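LYND (Lyngbya aestuarii, PDB 4V1T) probably acts as a YcaO-family cyclodehydratase that uses ATP and magnesium to turn cysteine residues of a peptide substrate into thiazoline heterocycles. Local coordinates at residues 580-585 against 590-595; 516-519 against 523-526; 498-503 against 703-708. All blocks are in the same frame, centred on the assembly; numbering follows the deposited sequence.

Contact 1 of 3, residues 580-585 against 590-595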
loop_
_atom_site.group_PDB
_atom_site.type_symbol
_atom_site.label_atom_id
_atom_site.label_comp_id
_atom_site.label_asym_id
_atom_site.label_seq_id
_atom_site.Cartn_x
_atom_site.Cartn_y
_atom_site.Cartn_z
ATOM N N GLN B 580 11.353 26.572 6.612
ATOM C CA GLN B 580 9.973 26.312 6.247
ATOM C C GLN B 580 9.165 25.799 7.423
ATOM O O GLN B 580 8.001 26.147 7.585
ATOM C CB GLN B 580 9.911 25.289 5.116
ATOM C CG GLN B 580 10.400 25.806 3.777
ATOM C CD GLN B 580 10.515 24.701 2.747
ATOM O OE1 GLN B 580 11.576 24.500 2.160
ATOM N NE2 GLN B 580 9.421 23.976 2.523
ATOM N N LEU B 581 9.782 24.959 8.245
ATOM C CA LEU B 581 9.084 24.382 9.389
ATOM C C LEU B 581 8.821 25.423 10.464
ATOM O O LEU B 581 7.745 25.428 11.062
ATOM C CB LEU B 581 9.873 23.224 9.983
ATOM C CG LEU B 581 9.125 22.383 11.020
ATOM C CD1 LEU B 581 7.916 21.681 10.413
ATOM C CD2 LEU B 581 10.064 21.376 11.629
ATOM N N GLN B 582 9.796 26.297 10.707
ATOM C CA GLN B 582 9.615 27.403 11.651
ATOM C C GLN B 582 8.410 28.249 11.261
ATOM O O GLN B 582 7.623 28.654 12.116
ATOM C CB GLN B 582 10.855 28.288 11.702
ATOM C CG GLN B 582 12.000 27.716 12.507
ATOM C CD GLN B 582 13.111 28.730 12.719
ATOM O OE1 GLN B 582 13.735 29.201 11.761
ATOM N NE2 GLN B 582 13.361 29.073 13.980
ATOM N N GLN B 583 8.280 28.514 9.964
ATOM C CA GLN B 583 7.177 29.316 9.456
ATOM C C GLN B 583 5.863 28.567 9.627
ATOM O O GLN B 583 4.845 29.149 10.006
ATOM C CB GLN B 583 7.399 29.677 7.981
ATOM C CG GLN B 583 6.291 30.526 7.370
ATOM C CD GLN B 583 6.078 31.843 8.096
ATOM O OE1 GLN B 583 7.028 32.478 8.546
ATOM N NE2 GLN B 583 4.825 32.260 8.211
ATOM N N PHE B 584 5.892 27.270 9.353
ATOM C CA PHE B 584 4.715 26.440 9.526
ATOM C C PHE B 584 4.259 26.443 10.989
ATOM O O PHE B 584 3.063 26.448 11.275
ATOM C CB PHE B 584 5.005 25.015 9.077
ATOM C CG PHE B 584 3.885 24.058 9.364
ATOM C CD1 PHE B 584 2.857 23.890 8.456
ATOM C CD2 PHE B 584 3.857 23.336 10.547
ATOM C CE1 PHE B 584 1.824 23.013 8.714
ATOM C CE2 PHE B 584 2.829 22.455 10.810
ATOM C CZ PHE B 584 1.808 22.299 9.899
ATOM N N TYR B 585 5.223 26.424 11.906
ATOM C CA TYR B 585 4.928 26.521 13.330
ATOM C C TYR B 585 4.313 27.880 13.652
ATOM O O TYR B 585 3.317 27.963 14.366
ATOM C CB TYR B 585 6.196 26.302 14.157
ATOM C CG TYR B 585 6.392 24.863 14.536
ATOM C CD1 TYR B 585 6.668 23.908 13.573
ATOM C CD2 TYR B 585 6.290 24.450 15.859
ATOM C CE1 TYR B 585 6.838 22.584 13.909
ATOM C CE2 TYR B 585 6.459 23.127 16.208
ATOM C CZ TYR B 585 6.730 22.195 15.223
ATOM O OH TYR B 585 6.897 20.868 15.540
ATOM N N ARG B 590 2.607 28.482 17.140
ATOM C CA ARG B 590 3.791 28.009 17.828
ATOM C C ARG B 590 5.061 28.715 17.381
ATOM O O ARG B 590 5.162 29.203 16.254
ATOM C CB ARG B 590 3.965 26.509 17.603
ATOM C CG ARG B 590 3.170 25.638 18.553
ATOM C CD ARG B 590 3.467 24.168 18.317
ATOM N NE ARG B 590 2.844 23.326 19.332
ATOM C CZ ARG B 590 3.372 23.060 20.524
ATOM N NH1 ARG B 590 4.557 23.543 20.860
ATOM N NH2 ARG B 590 2.722 22.280 21.370
ATOM N N ASP B 591 6.026 28.776 18.290
ATOM C CA ASP B 591 7.389 29.172 17.962
ATOM C C ASP B 591 8.258 27.937 18.024
ATOM O O ASP B 591 8.001 27.033 18.822
ATOM C CB ASP B 591 7.911 30.228 18.937
ATOM C CG ASP B 591 7.427 31.627 18.604
ATOM O OD1 ASP B 591 7.352 31.984 17.401
ATOM O OD2 ASP B 591 7.132 32.373 19.558
ATOM N N LEU B 592 9.282 27.902 17.177
ATOM C CA LEU B 592 10.203 26.775 17.122
ATOM C C LEU B 592 11.639 27.260 17.024
ATOM O O LEU B 592 11.984 28.050 16.142
ATOM C CB LEU B 592 9.870 25.883 15.930
ATOM C CG LEU B 592 10.806 24.697 15.685
ATOM C CD1 LEU B 592 10.710 23.687 16.808
ATOM C CD2 LEU B 592 10.478 24.051 14.348
ATOM N N TRP B 593 12.473 26.780 17.937
ATOM C CA TRP B 593 13.891 27.091 17.920
ATOM C C TRP B 593 14.693 25.872 18.334
ATOM O O TRP B 593 14.134 24.894 18.827
ATOM C CB TRP B 593 14.196 28.281 18.837
ATOM C CG TRP B 593 13.904 28.036 20.274
ATOM C CD1 TRP B 593 14.777 27.599 21.225
ATOM C CD2 TRP B 593 12.648 28.213 20.932
ATOM N NE1 TRP B 593 14.147 27.503 22.437
ATOM C CE2 TRP B 593 12.837 27.875 22.286
ATOM C CE3 TRP B 593 11.380 28.634 20.510
ATOM C CZ2 TRP B 593 11.803 27.932 23.222
ATOM C CZ3 TRP B 593 10.354 28.689 21.441
ATOM C CH2 TRP B 593 10.577 28.344 22.788
ATOM N N VAL B 594 16.005 25.949 18.143
ATOM C CA VAL B 594 16.897 24.833 18.436
ATOM C C VAL B 594 18.043 25.265 19.345
ATOM O O VAL B 594 18.603 26.348 19.166
ATOM C CB VAL B 594 17.460 24.231 17.132
ATOM C CG1 VAL B 594 18.469 23.126 17.418
ATOM C CG2 VAL B 594 16.327 23.700 16.275
ATOM N N LEU B 595 18.385 24.405 20.307
ATOM C CA LEU B 595 19.521 24.637 21.208
ATOM C C LEU B 595 20.680 23.679 20.930
ATOM O O LEU B 595 20.466 22.530 20.567
ATOM C CB LEU B 595 19.094 24.471 22.667
ATOM C CG LEU B 595 17.961 25.350 23.184
ATOM C CD1 LEU B 595 17.731 25.029 24.642
ATOM C CD2 LEU B 595 18.252 26.831 22.994
HETATM O O HOH W 1 8.900 29.087 14.635
#
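Leu592 reaches from strand 590-596 under the ring of Tyr585, the central meeting of a helix-turn-strand unit in which helix 576-587 reverses into the edge strand of a three-stranded antiparallel sheet. Segments 580-585 and 590-595 run nearly antiparallel, at 153°, with 7.0 Å between their axes at closest approach. With its CG anti to the backbone N (chi1 176°), Leu592 places CD2 over the face of the tyrosine, 4.0 Å from the ring centroid, in a CH-pi contact. The same methyl also meets Leu581 CD2 at 3.8 Å, so one branch serves both helix residues. Arg590 takes another approach: its side chain runs alongside Tyr585 in the same direction, CB lying 3.6 Å from Tyr585 CD2, while the guanidinium plane stands 75° to the ring. Beyond the pair, the Tyr585 hydroxyl bonds to Asn642 on helix 630-649 and Arg590 forms a salt bridge with Asp649, tying both polar ends to the same helix. At the turn, Arg590 N bonds to Tyr585 O at 2.9 Å. A water bridges Gln582 O and Leu592 N, using a strand N-H that faces the helix. Next to it the extended Gln582 side chain supplies a nearly straight bond, NE2 to Leu592 O at 2.8 Å, with the acceptor in the plane of the glutamine amide.

Contact 2 of 3, residues 516-519 against 523-526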
loop_
_atom_site.group_PDB
_atom_site.type_symbol
_atom_site.label_atom_id
_atom_site.label_comp_id
_atom_site.label_asym_id
_atom_site.label_seq_id
_atom_site.Cartn_x
_atom_site.Cartn_y
_atom_site.Cartn_z
ATOM N N TYR B 516 13.342 -8.801 31.738
ATOM C CA TYR B 516 14.049 -9.945 32.300
ATOM C C TYR B 516 13.541 -10.140 33.713
ATOM O O TYR B 516 13.599 -9.215 34.502
ATOM C CB TYR B 516 15.555 -9.712 32.311
ATOM C CG TYR B 516 16.325 -10.824 32.973
ATOM C CD1 TYR B 516 16.687 -11.966 32.262
ATOM C CD2 TYR B 516 16.681 -10.746 34.310
ATOM C CE1 TYR B 516 17.382 -12.993 32.869
ATOM C CE2 TYR B 516 17.379 -11.769 34.920
ATOM C CZ TYR B 516 17.725 -12.889 34.191
ATOM O OH TYR B 516 18.411 -13.912 34.776
ATOM N N PRO B 517 13.055 -11.339 34.050
ATOM C CA PRO B 517 12.502 -11.501 35.396
ATOM C C PRO B 517 13.578 -11.650 36.477
ATOM O O PRO B 517 14.472 -12.494 36.345
ATOM C CB PRO B 517 11.672 -12.791 35.287
ATOM C CG PRO B 517 12.017 -13.412 33.952
ATOM C CD PRO B 517 13.153 -12.633 33.356
ATOM N N LEU B 518 13.485 -10.828 37.516
ATOM C CA LEU B 518 14.355 -10.938 38.689
ATOM C C LEU B 518 13.541 -11.314 39.920
ATOM O O LEU B 518 12.359 -10.996 39.995
ATOM C CB LEU B 518 15.096 -9.627 38.934
ATOM C CG LEU B 518 16.214 -9.291 37.942
ATOM C CD1 LEU B 518 16.758 -7.905 38.213
ATOM C CD2 LEU B 518 17.341 -10.311 38.018
ATOM N N PRO B 519 14.164 -12.007 40.887
ATOM C CA PRO B 519 13.457 -12.281 42.142
ATOM C C PRO B 519 13.051 -10.986 42.848
ATOM O O PRO B 519 13.765 -9.997 42.725
ATOM C CB PRO B 519 14.487 -13.057 42.971
ATOM C CG PRO B 519 15.443 -13.614 41.972
ATOM C CD PRO B 519 15.508 -12.610 40.867
ATOM N N ARG B 523 15.687 -7.159 42.695
ATOM C CA ARG B 523 15.358 -6.465 41.463
ATOM C C ARG B 523 16.264 -5.253 41.304
ATOM O O ARG B 523 15.884 -4.136 41.643
ATOM C CB ARG B 523 13.883 -6.047 41.456
ATOM C CG ARG B 523 12.909 -7.216 41.456
ATOM C CD ARG B 523 11.641 -6.899 40.680
ATOM N NE ARG B 523 10.443 -7.017 41.513
ATOM C CZ ARG B 523 9.646 -8.082 41.573
ATOM N NH1 ARG B 523 9.893 -9.164 40.847
ATOM N NH2 ARG B 523 8.590 -8.065 42.376
ATOM N N PHE B 524 17.465 -5.483 40.781
ATOM C CA PHE B 524 18.503 -4.456 40.761
ATOM C C PHE B 524 18.570 -3.682 39.455
ATOM O O PHE B 524 19.433 -2.822 39.293
ATOM C CB PHE B 524 19.872 -5.082 41.047
ATOM C CG PHE B 524 20.270 -6.144 40.062
ATOM C CD1 PHE B 524 20.842 -5.805 38.848
ATOM C CD2 PHE B 524 20.068 -7.485 40.354
ATOM C CE1 PHE B 524 21.197 -6.784 37.941
ATOM C CE2 PHE B 524 20.427 -8.468 39.455
ATOM C CZ PHE B 524 20.994 -8.120 38.249
ATOM N N ALA B 525 17.663 -3.971 38.524
ATOM C CA ALA B 525 17.646 -3.265 37.250
ATOM C C ALA B 525 16.376 -3.538 36.465
ATOM O O ALA B 525 15.760 -4.582 36.624
ATOM C CB ALA B 525 18.860 -3.670 36.414
ATOM N N ARG B 526 16.000 -2.569 35.633
ATOM C CA ARG B 526 14.999 -2.743 34.584
ATOM C C ARG B 526 15.637 -2.348 33.256
ATOM O O ARG B 526 16.157 -1.235 33.121
ATOM C CB ARG B 526 13.768 -1.871 34.836
ATOM C CG ARG B 526 12.808 -2.418 35.859
ATOM C CD ARG B 526 11.729 -1.408 36.192
ATOM N NE ARG B 526 10.902 -1.861 37.307
ATOM C CZ ARG B 526 9.917 -1.152 37.854
ATOM N NH1 ARG B 526 9.624 0.060 37.393
ATOM N NH2 ARG B 526 9.223 -1.658 38.866
#
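Leu518 and Arg523 bring the two arms of an irregular loop together, their CA atoms 5.4 Å apart, and neither segment 516-519 nor segment 523-526 forms a regular helix or strand. Leu518 points its side chain toward the second arm and carries most of the apolar contact. Its CB lies against the aliphatic start of Arg523, while its two methyls divide the work farther out. CD1 sits over one face of the Phe524 ring, 4.1 Å from the centroid and offset toward the rim, in a CH-pi contact; it also approaches the backbone at Phe524 N, 3.6 Å away. CD2 meets the same ring at CE2, 3.9 Å off, and the two side chains cross at about a right angle. Phe524 can offer its face because chi1 of 59° sets CG between the backbone N and the carbonyl carbon, bringing the ring back beneath the leucine. The polar part is looser. The arginine chain bends at chi2 and chi3, and its NH1 makes a weak hydrogen bond to Leu518 O at 3.2 Å, with an angle of 128° at the hydrogen. Arg523 CG lies 3.2 Å from Pro519 O. This packing closes a loop between helix 509-512 and strand 532-535: Leu518 rests on Ala510 and Ala525 on Leu511 of that helix, while Phe524 meets Phe485 edge-to-face and the backbone of Arg523 bonds to Gln483, ahead of strand 491-498.

Contact 3 of 3, residues 498-503 against 703-708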
loop_
_atom_site.group_PDB
_atom_site.type_symbol
_atom_site.label_atom_id
_atom_site.label_comp_id
_atom_site.label_asym_id
_atom_site.label_seq_id
_atom_site.Cartn_x
_atom_site.Cartn_y
_atom_site.Cartn_z
ATOM N N SER B 498 32.969 -5.715 23.221
ATOM C CA SER B 498 33.646 -4.434 23.380
ATOM C C SER B 498 34.344 -4.089 22.085
ATOM O O SER B 498 35.235 -4.812 21.653
ATOM C CB SER B 498 34.663 -4.479 24.521
ATOM O OG SER B 498 35.329 -3.235 24.655
ATOM N N LEU B 499 33.936 -2.986 21.467
ATOM C CA LEU B 499 34.526 -2.550 20.207
ATOM C C LEU B 499 35.870 -1.859 20.436
ATOM O O LEU B 499 36.698 -1.775 19.529
ATOM C CB LEU B 499 33.561 -1.619 19.462
ATOM C CG LEU B 499 32.382 -2.324 18.781
ATOM C CD1 LEU B 499 31.275 -1.347 18.440
ATOM C CD2 LEU B 499 32.843 -3.048 17.525
ATOM N N THR B 500 36.087 -1.382 21.657
ATOM C CA THR B 500 37.319 -0.682 21.985
ATOM C C THR B 500 38.443 -1.679 22.207
ATOM O O THR B 500 39.532 -1.496 21.693
ATOM C CB THR B 500 37.171 0.182 23.247
ATOM O OG1 THR B 500 37.116 -0.664 24.397
ATOM C CG2 THR B 500 35.909 1.026 23.182
ATOM N N GLU B 501 38.168 -2.726 22.981
ATOM C CA GLU B 501 39.171 -3.736 23.321
ATOM C C GLU B 501 39.057 -4.970 22.419
ATOM O O GLU B 501 39.897 -5.865 22.470
ATOM C CB GLU B 501 39.048 -4.135 24.797
ATOM C CG GLU B 501 39.173 -2.962 25.768
ATOM C CD GLU B 501 39.248 -3.387 27.228
ATOM O OE1 GLU B 501 39.484 -4.582 27.503
ATOM O OE2 GLU B 501 39.072 -2.520 28.109
ATOM N N GLN B 502 38.023 -5.000 21.586
ATOM C CA GLN B 502 37.787 -6.106 20.658
ATOM C C GLN B 502 37.796 -7.456 21.386
ATOM O O GLN B 502 38.555 -8.365 21.052
ATOM C CB GLN B 502 38.811 -6.069 19.519
ATOM C CG GLN B 502 38.211 -6.361 18.148
ATOM C CD GLN B 502 37.343 -5.222 17.620
ATOM O OE1 GLN B 502 37.622 -4.047 17.868
ATOM N NE2 GLN B 502 36.283 -5.565 16.891
ATOM N N THR B 503 36.937 -7.568 22.394
ATOM C CA THR B 503 36.784 -8.797 23.158
ATOM C C THR B 503 35.427 -8.813 23.853
ATOM O O THR B 503 34.677 -7.849 23.772
ATOM C CB THR B 503 37.891 -8.946 24.214
ATOM O OG1 THR B 503 37.794 -10.238 24.820
ATOM C CG2 THR B 503 37.781 -7.868 25.286
ATOM N N THR B 703 34.971 5.604 14.199
ATOM C CA THR B 703 35.274 6.975 14.574
ATOM C C THR B 703 34.661 7.287 15.939
ATOM O O THR B 703 35.270 7.962 16.768
ATOM C CB THR B 703 34.731 7.973 13.540
ATOM O OG1 THR B 703 35.214 7.619 12.243
ATOM C CG2 THR B 703 35.173 9.399 13.876
ATOM N N CYS B 704 33.453 6.785 16.159
ATOM C CA CYS B 704 32.737 7.006 17.401
ATOM C C CYS B 704 33.344 6.240 18.570
ATOM O O CYS B 704 33.396 6.748 19.698
ATOM C CB CYS B 704 31.265 6.623 17.230
ATOM S SG CYS B 704 30.316 7.771 16.198
ATOM N N VAL B 705 33.789 5.015 18.315
ATOM C CA VAL B 705 34.378 4.203 19.369
ATOM C C VAL B 705 35.661 4.856 19.898
ATOM O O VAL B 705 35.953 4.804 21.097
ATOM C CB VAL B 705 34.676 2.769 18.886
ATOM C CG1 VAL B 705 35.763 2.776 17.850
ATOM C CG2 VAL B 705 35.111 1.890 20.038
ATOM N N ASN B 706 36.411 5.482 18.995
ATOM C CA ASN B 706 37.665 6.126 19.353
ATOM C C ASN B 706 37.469 7.479 20.033
ATOM O O ASN B 706 38.235 7.846 20.921
ATOM C CB ASN B 706 38.547 6.272 18.121
ATOM C CG ASN B 706 39.093 4.938 17.643
ATOM O OD1 ASN B 706 39.824 4.262 18.363
ATOM N ND2 ASN B 706 38.732 4.549 16.428
ATOM N N ILE B 707 36.442 8.214 19.622
ATOM C CA ILE B 707 36.085 9.464 20.288
ATOM C C ILE B 707 35.695 9.202 21.741
ATOM O O ILE B 707 36.053 9.960 22.637
ATOM C CB ILE B 707 34.925 10.182 19.561
ATOM C CG1 ILE B 707 35.440 10.819 18.278
ATOM C CG2 ILE B 707 34.302 11.266 20.441
ATOM C CD1 ILE B 707 34.343 11.350 17.365
ATOM N N ALA B 708 34.949 8.129 21.961
ATOM C CA ALA B 708 34.543 7.753 23.303
ATOM C C ALA B 708 35.755 7.319 24.116
ATOM O O ALA B 708 35.928 7.746 25.253
ATOM C CB ALA B 708 33.502 6.643 23.249
#
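Thr500 and Val705 mark the nearest backbone approach, CA atoms 6.3 Å apart, where a tight turn between two antiparallel strands meets the flank of a helix. Segment 498-503 is a beta hairpin end with a G1 beta bulge, Gln502 and Thr503 both facing Ser498, whereas 703-708 is regular helix. The contact is small and apolar, and Val705 is the helix side chain that carries it. Its CG2, anti to the backbone N, projects at the turn and touches two residues there: Leu499 CB at 3.9 Å and Thr500 CG2 at 3.4 Å. The methyl-methyl pair is tighter than usual van der Waals contact, the two side chains crossing obliquely. Thr500 divides its branches between two tasks. With chi1 at 73°, OG1 turns inward and donates to Ser498 OG at 3.1 Å, which leaves CG2 pointing at the valine. Ser498 OG also receives a weak bond from Glu501 N and is bonded to Glu714, so the Ser498 hydroxyl ties the turn together and links it to Glu714 beyond. A serine in place of Thr500 would lack CG2, which would probably leave Val705 CG2 without its methyl partner and open a gap between turn and helix. The hairpin joins strands 491-498 and 503-508; Leu499 packs on Val717 of strand 716-719, which follows helix 697-710, while Cys704 and Ala708 of the same helix pack against helix 538-561.

Local closure and long-range packing occur side by side in this YcaO region. Contact 3 joins parts of the chain 200 residues apart, and contact 2, then contact 1, are nested within the loop it closes. None touches another: the centres of contact 1 and contact 2 lie 42 Å apart, those of contact 1 and contact 3 37 Å, and those of contact 2 and contact 3 28 Å. Contact 3 packs a hairpin of the six-stranded antiparallel sheet against helix 697-710; contact 2 shapes the loop leading to strand 532-535 of that sheet, while contact 1 belongs to a separate three-stranded one. Contacts 1 and 2 thus fix the chain's path locally, while contact 3 alone brings distant sequence together.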